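Local coordinates for protein aldehyde dehydrogenase (Burkholderia cenocepacia, PDB 4O6R) that probably oxidises aldehydes to carboxylic acids with NAD(P)+ as the electron acceptor, and holds adenosine monophosphate in its nucleotide pocket, at residues A[165-170]-A[175-180]; A[228-233]-A[474-479]. All blocks are in the same frame, centred on the assembly; numbering follows the deposited sequence.

How the interactions relate
Interaction 1 comes first along the chain. It closes a short turn between helix 159-172 and strand 176-180, within a beta-alpha-beta unit that starts from strand 138-153. Interaction 2 opens only after interaction 1 has closed, so the two follow in series. It spans about 240 residues, bringing the end of helix 469-475 and the start of strand 477-485 back to strand 228-232. Strands 176-180, 228-232 and 477-485 all pair with strand 138-153 in one mixed sheet. The two contacts touch through N175 ND2 and Y476 O, 2.9 Å apart in a probable hydrogen bond. Both also reach the bound AMP.

Interaction 1. Residues A[165-170]-A[175-180]; sequences WKMGPA and NTVVLK. With AMP (adenosine monophosphate), chain E.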
loop_
_atom_site.group_PDB
_atom_site.type_symbol
_atom_site.label_atom_id
_atom_site.label_comp_id
_atom_site.label_asym_id
_atom_site.label_seq_id
_atom_site.Cartn_x
_atom_site.Cartn_y
_atom_site.Cartn_z
ATOM N N TRP A 165 22.961 1.481 4.926
ATOM C CA TRP A 165 21.697 1.700 5.656
ATOM C C TRP A 165 21.203 3.152 5.555
ATOM O O TRP A 165 20.016 3.418 5.433
ATOM C CB TRP A 165 21.864 1.347 7.123
ATOM C CG TRP A 165 21.990 -0.101 7.422
ATOM C CD1 TRP A 165 22.335 -1.120 6.569
ATOM C CD2 TRP A 165 21.799 -0.701 8.698
ATOM N NE1 TRP A 165 22.360 -2.325 7.250
ATOM C CE2 TRP A 165 22.037 -2.088 8.557
ATOM C CE3 TRP A 165 21.385 -0.204 9.946
ATOM C CZ2 TRP A 165 21.869 -2.990 9.625
ATOM C CZ3 TRP A 165 21.244 -1.103 11.020
ATOM C CH2 TRP A 165 21.487 -2.473 10.843
ATOM N N LYS A 166 22.151 4.075 5.633
ATOM C CA LYS A 166 21.884 5.500 5.524
ATOM C C LYS A 166 21.649 5.989 4.103
ATOM O O LYS A 166 20.613 6.606 3.791
ATOM C CB LYS A 166 23.074 6.257 6.071
ATOM C CG LYS A 166 23.267 6.090 7.548
ATOM C CD LYS A 166 22.193 6.800 8.305
ATOM C CE LYS A 166 21.694 5.900 9.387
ATOM N NZ LYS A 166 20.467 6.466 10.012
ATOM N N MET A 167 22.618 5.728 3.243
ATOM C CA MET A 167 22.611 6.323 1.932
ATOM C C MET A 167 21.707 5.611 0.946
ATOM O O MET A 167 21.212 6.250 0.022
ATOM C CB MET A 167 24.028 6.457 1.369
ATOM C CG MET A 167 24.872 7.390 2.222
ATOM S SD MET A 167 26.349 7.999 1.373
ATOM C CE MET A 167 27.449 6.593 1.589
ATOM N N GLY A 168 21.485 4.316 1.137
ATOM C CA GLY A 168 20.568 3.589 0.251
ATOM C C GLY A 168 19.200 4.262 0.087
ATOM O O GLY A 168 18.842 4.664 -1.019
ATOM N N PRO A 169 18.441 4.403 1.181
ATOM C CA PRO A 169 17.145 5.010 1.019
ATOM C C PRO A 169 17.215 6.485 0.669
ATOM O O PRO A 169 16.399 6.945 -0.118
ATOM C CB PRO A 169 16.460 4.779 2.379
ATOM C CG PRO A 169 17.540 4.528 3.351
ATOM C CD PRO A 169 18.625 3.864 2.545
ATOM N N ALA A 170 18.150 7.222 1.248
ATOM C CA ALA A 170 18.217 8.674 1.013
ATOM C C ALA A 170 18.391 8.957 -0.474
ATOM O O ALA A 170 17.696 9.817 -1.045
ATOM C CB ALA A 170 19.351 9.290 1.811
ATOM N N ASN A 175 17.173 12.328 -2.614
ATOM C CA ASN A 175 17.872 13.331 -1.799
ATOM C C ASN A 175 19.337 13.347 -2.149
ATOM O O ASN A 175 19.865 12.359 -2.650
ATOM C CB ASN A 175 17.750 13.015 -0.327
ATOM C CG ASN A 175 16.313 12.942 0.132
ATOM O OD1 ASN A 175 15.680 13.968 0.355
ATOM N ND2 ASN A 175 15.778 11.717 0.253
ATOM N N THR A 176 20.013 14.453 -1.847
ATOM C CA THR A 176 21.474 14.457 -1.897
ATOM C C THR A 176 21.942 14.397 -0.458
ATOM O O THR A 176 21.162 14.644 0.479
ATOM C CB THR A 176 22.040 15.679 -2.625
ATOM O OG1 THR A 176 21.483 16.870 -2.054
ATOM C CG2 THR A 176 21.728 15.586 -4.086
ATOM N N VAL A 177 23.206 14.047 -0.282
ATOM C CA VAL A 177 23.687 13.551 1.000
ATOM C C VAL A 177 24.978 14.198 1.462
ATOM O O VAL A 177 25.902 14.343 0.692
ATOM C CB VAL A 177 23.876 12.010 0.980
ATOM C CG1 VAL A 177 24.658 11.514 2.193
ATOM C CG2 VAL A 177 22.515 11.345 0.922
ATOM N N VAL A 178 25.001 14.595 2.729
ATOM C CA VAL A 178 26.238 14.943 3.412
ATOM C C VAL A 178 26.315 13.985 4.596
ATOM O O VAL A 178 25.459 14.024 5.486
ATOM C CB VAL A 178 26.246 16.392 3.901
ATOM C CG1 VAL A 178 27.532 16.689 4.632
ATOM C CG2 VAL A 178 26.041 17.340 2.704
ATOM N N LEU A 179 27.322 13.119 4.562
ATOM C CA LEU A 179 27.473 12.100 5.551
ATOM C C LEU A 179 28.745 12.358 6.385
ATOM O O LEU A 179 29.839 12.538 5.841
ATOM C CB LEU A 179 27.464 10.713 4.912
ATOM C CG LEU A 179 27.417 9.508 5.880
ATOM C CD1 LEU A 179 26.594 8.350 5.316
ATOM C CD2 LEU A 179 28.795 9.005 6.163
ATOM N N LYS A 180 28.584 12.346 7.697
ATOM C CA LYS A 180 29.707 12.459 8.634
ATOM C C LYS A 180 29.956 11.106 9.303
ATOM O O LYS A 180 29.280 10.754 10.285
ATOM C CB LYS A 180 29.484 13.546 9.702
ATOM C CG LYS A 180 30.804 13.808 10.493
ATOM C CD LYS A 180 30.658 14.058 11.980
ATOM C CE LYS A 180 30.739 12.827 12.847
ATOM N NZ LYS A 180 32.068 12.176 12.932
HETATM P P AMP E . 28.190 9.478 20.052
HETATM O O1P AMP E . 26.789 8.992 20.206
HETATM O O2P AMP E . 28.384 10.890 20.646
HETATM O O3P AMP E . 29.233 8.417 20.446
HETATM O "O5'" AMP E . 28.512 9.686 18.447
HETATM C "C5'" AMP E . 28.078 8.939 17.278
HETATM C "C4'" AMP E . 28.383 9.826 16.033
HETATM O "O4'" AMP E . 27.938 11.169 16.312
HETATM C "C3'" AMP E . 29.852 9.991 15.619
HETATM O "O3'" AMP E . 30.081 10.033 14.174
HETATM C "C2'" AMP E . 30.249 11.299 16.325
HETATM O "O2'" AMP E . 31.415 11.985 15.815
HETATM C "C1'" AMP E . 28.980 12.141 16.233
HETATM N N9 AMP E . 28.830 13.223 17.267
HETATM C C8 AMP E . 29.430 13.311 18.492
HETATM N N7 AMP E . 29.068 14.471 19.132
HETATM C C5 AMP E . 28.207 15.154 18.327
HETATM C C6 AMP E . 27.425 16.426 18.367
HETATM N N6 AMP E . 27.474 17.256 19.416
HETATM N N1 AMP E . 26.639 16.770 17.330
HETATM C C2 AMP E . 26.568 15.967 16.257
HETATM N N3 AMP E . 27.254 14.809 16.140
HETATM C C4 AMP E . 28.070 14.334 17.105
#
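M167 lays its CG and SD over the CD1 methyl of L179, with M167 CG 3.7 Å from L179 CD1. The contact is the return half of a beta-alpha-beta unit, strand 138-153, helix 159-172 and strand 176-180, in the nucleotide-binding sheet. Helix and strand run nearly antiparallel, at 165°, with their axes 9.0 Å apart. M167 crosses both L179 and V177 at about a right angle, and M167 SD lies 4.0 Å from V177 CG1. The other V177 branch, CG2, turns to A170 and meets A170 CB at 3.9 Å. V177 thus bridges two helix residues, while T176 and V178 point away and pack on helix 47-66. The turn is pinned at A170 O, which accepts two hydrogen bonds from N175. N175 N lies 3.0 Å from A170 O. ND2 approaches on a lone pair, nearly in its own amide plane. With N175 CG beside the backbone N (chi1 -58°), ND2 swings round to the carbonyl that N175 N already uses. The buried amide is held at both ends, by Y476 and, at OD1, by G148 N. At the far end of the strand, K180 reaches the AMP ribose and forms a salt bridge with E183. K180 NZ donates to AMP O2' at 3.0 Å and more weakly to AMP O3' at 3.2 Å.

Interaction 2. Residues A[228-233]-A[474-479]; sequences KIAFTG and HDYTEA. With AMP (adenosine monophosphate), chain E.
K228 NZ is gripped by D475 O, by the face of the Y476 ring and by Q253 OE1. The hydrogen bond from K228 NZ to D475 O is 2.8 Å long. The ammonium sits well above the carbonyl plane, 62° out of it, and so does not use a lone pair. Over Y476 the same nitrogen makes a cation-pi contact, with K228 NZ 3.5 Å from the Y476 ring centroid and only 11° off the ring normal. K228 CE joins in with a CH-pi contact over that face, 4.2 Å from the Y476 ring centroid. K228 has CG anti to its backbone N (chi1 180°) and stays extended beyond it. This carries the ammonium from the strand to the Y476 ring. The K228 and Y476 side chains cross at about a right angle. All three partners face the buried ammonium and would be expected to stabilise its charge. The carboxylate of D475 may add a weak electrostatic pull, since D475 OD2 is 5.0 Å from K228 NZ. That oxygen is itself bonded to R466 N.

The Y476 hydroxyl extends past the lysine to A230, with Y476 OH 3.5 Å from A230 CB. It is hydrogen-bonded to Q152 on the central strand 138-153.

Strand 228-232 runs on to the AMP. F231 presents its ring edge to the ribose, with F231 CE1 3.0 Å from AMP O4'. G233 CA comes within 3.2 Å of AMP O1P. With S234 N bonding the ligand next along the chain, the end of strand 228-232 forms part of the nucleotide site in the Rossmann-like cofactor domain of the aldehyde dehydrogenase fold.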
loop_
_atom_site.group_PDB
_atom_site.type_symbol
_atom_site.label_atom_id
_atom_site.label_comp_id
_atom_site.label_asym_id
_atom_site.label_seq_id
_atom_site.Cartn_x
_atom_site.Cartn_y
_atom_site.Cartn_z
ATOM N N LYS A 228 16.870 17.368 6.698
ATOM C CA LYS A 228 16.728 16.259 7.645
ATOM C C LYS A 228 18.089 15.865 8.170
ATOM O O LYS A 228 19.081 15.884 7.423
ATOM C CB LYS A 228 16.060 15.050 6.985
ATOM C CG LYS A 228 15.885 13.854 7.910
ATOM C CD LYS A 228 15.155 12.691 7.254
ATOM C CE LYS A 228 15.307 11.469 8.145
ATOM N NZ LYS A 228 14.728 10.230 7.587
ATOM N N ILE A 229 18.133 15.524 9.451
ATOM C CA ILE A 229 19.333 15.004 10.049
ATOM C C ILE A 229 19.009 13.634 10.622
ATOM O O ILE A 229 17.961 13.470 11.274
ATOM C CB ILE A 229 19.884 15.940 11.137
ATOM C CG1 ILE A 229 21.210 15.440 11.721
ATOM C CG2 ILE A 229 18.870 16.158 12.252
ATOM C CD1 ILE A 229 22.389 15.579 10.782
ATOM N N ALA A 230 19.890 12.671 10.334
ATOM C CA ALA A 230 19.746 11.315 10.825
ATOM C C ALA A 230 20.964 10.974 11.667
ATOM O O ALA A 230 22.115 11.168 11.218
ATOM C CB ALA A 230 19.590 10.350 9.676
ATOM N N PHE A 231 20.719 10.507 12.892
ATOM C CA PHE A 231 21.777 10.270 13.839
ATOM C C PHE A 231 21.609 8.933 14.555
ATOM O O PHE A 231 20.496 8.551 14.996
ATOM C CB PHE A 231 21.834 11.413 14.875
ATOM C CG PHE A 231 22.776 11.133 16.019
ATOM C CD1 PHE A 231 24.114 11.384 15.896
ATOM C CD2 PHE A 231 22.305 10.585 17.209
ATOM C CE1 PHE A 231 24.993 11.110 16.939
ATOM C CE2 PHE A 231 23.162 10.296 18.257
ATOM C CZ PHE A 231 24.512 10.548 18.111
ATOM N N THR A 232 22.729 8.223 14.659
ATOM C CA THR A 232 22.824 6.970 15.404
ATOM C C THR A 232 23.938 7.162 16.387
ATOM O O THR A 232 25.054 7.550 15.979
ATOM C CB THR A 232 23.158 5.819 14.445
ATOM O OG1 THR A 232 22.080 5.648 13.537
ATOM C CG2 THR A 232 23.431 4.514 15.156
ATOM N N GLY A 233 23.671 6.900 17.663
ATOM C CA GLY A 233 24.657 7.128 18.718
ATOM C C GLY A 233 24.012 7.203 20.090
ATOM O O GLY A 233 22.961 6.595 20.302
ATOM N N HIS A 474 9.617 6.203 3.141
ATOM C CA HIS A 474 8.646 7.188 3.641
ATOM C C HIS A 474 9.340 8.331 4.430
ATOM O O HIS A 474 9.028 9.513 4.234
ATOM C CB HIS A 474 7.592 6.478 4.506
ATOM C CG HIS A 474 6.458 7.351 4.934
ATOM N ND1 HIS A 474 5.320 7.514 4.175
ATOM C CD2 HIS A 474 6.284 8.107 6.041
ATOM C CE1 HIS A 474 4.480 8.314 4.812
ATOM N NE2 HIS A 474 5.046 8.700 5.940
ATOM N N ASP A 475 10.260 7.962 5.321
ATOM C CA ASP A 475 10.957 8.903 6.188
ATOM C C ASP A 475 11.977 9.757 5.400
ATOM O O ASP A 475 12.505 10.730 5.944
ATOM C CB ASP A 475 11.751 8.170 7.300
ATOM C CG ASP A 475 10.888 7.487 8.346
ATOM O OD1 ASP A 475 9.662 7.767 8.450
ATOM O OD2 ASP A 475 11.507 6.699 9.126
ATOM N N TYR A 476 12.311 9.366 4.172
ATOM C CA TYR A 476 13.173 10.176 3.290
ATOM C C TYR A 476 12.420 10.911 2.170
ATOM O O TYR A 476 13.046 11.461 1.255
ATOM C CB TYR A 476 14.347 9.332 2.732
ATOM C CG TYR A 476 15.475 9.315 3.724
ATOM C CD1 TYR A 476 16.227 10.461 3.931
ATOM C CD2 TYR A 476 15.765 8.181 4.501
ATOM C CE1 TYR A 476 17.260 10.484 4.859
ATOM C CE2 TYR A 476 16.804 8.203 5.428
ATOM C CZ TYR A 476 17.544 9.379 5.586
ATOM O OH TYR A 476 18.567 9.479 6.495
ATOM N N THR A 477 11.093 10.966 2.280
ATOM C CA THR A 477 10.286 11.736 1.344
ATOM C C THR A 477 9.265 12.577 2.100
ATOM O O THR A 477 9.112 12.467 3.315
ATOM C CB THR A 477 9.565 10.823 0.318
ATOM O OG1 THR A 477 8.792 9.830 1.031
ATOM C CG2 THR A 477 10.580 10.167 -0.585
ATOM N N GLU A 478 8.586 13.443 1.363
ATOM C CA GLU A 478 7.514 14.249 1.939
ATOM C C GLU A 478 6.323 14.202 1.018
ATOM O O GLU A 478 6.467 14.113 -0.204
ATOM C CB GLU A 478 7.937 15.703 2.147
ATOM C CG GLU A 478 8.262 16.376 0.826
ATOM C CD GLU A 478 9.165 17.600 0.885
ATOM O OE1 GLU A 478 9.873 17.820 1.904
ATOM O OE2 GLU A 478 9.157 18.354 -0.118
ATOM N N ALA A 479 5.132 14.294 1.595
ATOM C CA ALA A 479 3.921 14.290 0.787
ATOM C C ALA A 479 3.736 15.666 0.113
ATOM O O ALA A 479 3.805 16.730 0.769
ATOM C CB ALA A 479 2.710 13.957 1.642
HETATM P P AMP E . 28.190 9.478 20.052
HETATM O O1P AMP E . 26.789 8.992 20.206
HETATM O O2P AMP E . 28.384 10.890 20.646
HETATM O O3P AMP E . 29.233 8.417 20.446
HETATM O "O5'" AMP E . 28.512 9.686 18.447
HETATM C "C5'" AMP E . 28.078 8.939 17.278
HETATM C "C4'" AMP E . 28.383 9.826 16.033
HETATM O "O4'" AMP E . 27.938 11.169 16.312
HETATM C "C3'" AMP E . 29.852 9.991 15.619
HETATM O "O3'" AMP E . 30.081 10.033 14.174
HETATM C "C2'" AMP E . 30.249 11.299 16.325
HETATM O "O2'" AMP E . 31.415 11.985 15.815
HETATM C "C1'" AMP E . 28.980 12.141 16.233
HETATM N N9 AMP E . 28.830 13.223 17.267
HETATM C C8 AMP E . 29.430 13.311 18.492
HETATM N N7 AMP E . 29.068 14.471 19.132
HETATM C C5 AMP E . 28.207 15.154 18.327
HETATM C C6 AMP E . 27.425 16.426 18.367
HETATM N N6 AMP E . 27.474 17.256 19.416
HETATM N N1 AMP E . 26.639 16.770 17.330
HETATM C C2 AMP E . 26.568 15.967 16.257
HETATM N N3 AMP E . 27.254 14.809 16.140
HETATM C C4 AMP E . 28.070 14.334 17.105
#